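Local coordinates for protein Uly1 (Catenovulum maritimum, PDB 7DRQ) that probably cleaves the marine polysaccharide ulvan as a lyase of polysaccharide lyase family 24, and binds calcium ions, at residues M328-L333 against V343-G348. Residues are numbered along the deposited sequence; the frame is centred on the assembly and turned at random.
Sequences MRPGDL and VSITGG
Pro330 and Gly331 open a short 3-10 turn, residues 330-333, which lies against the extended run from Val343 to Ile345 in the beta-propeller expected of this BNR-repeat family. The backbones stay well apart: Pro330 CA is 8.5 Å from Ile345 CA, closing to 6.4 Å between Gly331 CA and Val343 CA. No hydrogen bond joins the two segments. The turn is held from within, by Asp332 N to Arg329 O at 2.9 Å and by a similar bond from Leu333 N to Pro330 O. On the facing side, Val343 and Ile345 point their side chains at the turn, whereas the intervening Ser344 OG is hydrogen-bonded to Arg288 NH1. The contact is small, burying 122 Å², and wholly apolar. It packs the loop that follows strand 326-328 against the start of the next sheet; Thr365 of strand 359-369 and Met293 of strand 290-298 also touch Pro330. Backbone hydrogen bonds tie Val343 to Arg286 and Arg288, and its side chain adjoins Phe287, a calcium-site residue, while the Gly331 carbonyl O accepts a hydrogen bond from the side-chain NH2 of Arg286. Val343 brings CG1 to 4.3 Å from Gly331 CA. With CG1 anti to the carbonyl carbon (chi1 -60°) and the chain then extended, Ile345 reaches across the proline at about a right angle, setting its terminal CD1 3.7 Å from Pro330 CB and 4.1 Å from Pro330 CG.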
# COMPACT_ATOMS: atom_id res chain seq x y z
N MSE A 328 -2.64 -21.96 3.41
CA MSE A 328 -1.86 -22.71 2.40
C MSE A 328 -0.37 -22.62 2.70
O MSE A 328 0.08 -21.63 3.28
CB MSE A 328 -2.17 -22.16 0.98
CG MSE A 328 -1.86 -23.11 -0.21
SE MSE A 328 -0.06 -22.96 -0.97
CE MSE A 328 0.02 -20.94 -1.15
N ARG A 329 0.40 -23.65 2.36
CA ARG A 329 1.85 -23.59 2.56
C ARG A 329 2.50 -23.50 1.20
O ARG A 329 2.61 -24.52 0.51
CB ARG A 329 2.35 -24.84 3.30
CG ARG A 329 1.73 -25.07 4.67
CD ARG A 329 2.52 -24.35 5.75
NE ARG A 329 2.11 -24.84 7.06
CZ ARG A 329 2.26 -24.15 8.19
NH1 ARG A 329 2.81 -22.95 8.17
NH2 ARG A 329 1.84 -24.68 9.34
N PRO A 330 2.96 -22.32 0.76
CA PRO A 330 3.51 -22.24 -0.62
C PRO A 330 4.77 -23.08 -0.84
O PRO A 330 5.08 -23.41 -1.99
CB PRO A 330 3.81 -20.74 -0.80
CG PRO A 330 2.99 -20.04 0.23
CD PRO A 330 2.81 -21.00 1.38
N GLY A 331 5.50 -23.42 0.23
CA GLY A 331 6.62 -24.34 0.08
C GLY A 331 6.20 -25.67 -0.54
O GLY A 331 7.01 -26.32 -1.23
N ASP A 332 4.95 -26.09 -0.32
CA ASP A 332 4.40 -27.27 -0.93
C ASP A 332 4.49 -27.23 -2.45
O ASP A 332 4.46 -28.30 -3.08
CB ASP A 332 2.93 -27.41 -0.54
CG ASP A 332 2.77 -27.58 0.91
OD1 ASP A 332 3.85 -27.65 1.58
OD2 ASP A 332 1.66 -27.90 1.43
N LEU A 333 4.45 -26.04 -3.05
CA LEU A 333 4.46 -25.92 -4.50
C LEU A 333 5.82 -26.28 -5.10
O LEU A 333 5.91 -26.49 -6.32
CB LEU A 333 4.08 -24.49 -4.89
CG LEU A 333 2.77 -23.99 -4.28
CD1 LEU A 333 2.54 -22.52 -4.62
CD2 LEU A 333 1.59 -24.84 -4.73
N VAL A 343 13.42 -22.02 -1.50
CA VAL A 343 12.09 -21.46 -1.73
C VAL A 343 12.16 -19.97 -1.42
O VAL A 343 12.35 -19.58 -0.26
CB VAL A 343 11.01 -22.13 -0.87
CG1 VAL A 343 9.62 -21.54 -1.21
CG2 VAL A 343 11.03 -23.64 -1.05
N SER A 344 11.99 -19.14 -2.45
CA SER A 344 12.16 -17.70 -2.31
C SER A 344 10.81 -17.06 -2.55
O SER A 344 10.30 -17.06 -3.68
CB SER A 344 13.22 -17.17 -3.28
OG SER A 344 13.32 -15.76 -3.20
N ILE A 345 10.20 -16.54 -1.48
CA ILE A 345 8.94 -15.83 -1.54
C ILE A 345 9.22 -14.41 -1.08
O ILE A 345 9.47 -14.17 0.11
CB ILE A 345 7.87 -16.49 -0.66
CG1 ILE A 345 7.61 -17.93 -1.11
CG2 ILE A 345 6.58 -15.66 -0.67
CD1 ILE A 345 6.83 -18.74 -0.08
N THR A 346 9.16 -13.45 -2.01
CA THR A 346 9.53 -12.07 -1.72
C THR A 346 8.47 -11.06 -2.13
O THR A 346 8.66 -9.87 -1.90
CB THR A 346 10.86 -11.72 -2.40
OG1 THR A 346 10.80 -12.06 -3.79
CG2 THR A 346 12.01 -12.49 -1.75
N GLY A 347 7.38 -11.50 -2.74
CA GLY A 347 6.36 -10.58 -3.20
C GLY A 347 5.33 -11.34 -4.00
O GLY A 347 5.32 -12.57 -4.02
N GLY A 348 4.46 -10.59 -4.67
CA GLY A 348 3.44 -11.22 -5.47
C GLY A 348 2.25 -11.75 -4.71
O GLY A 348 1.46 -12.52 -5.27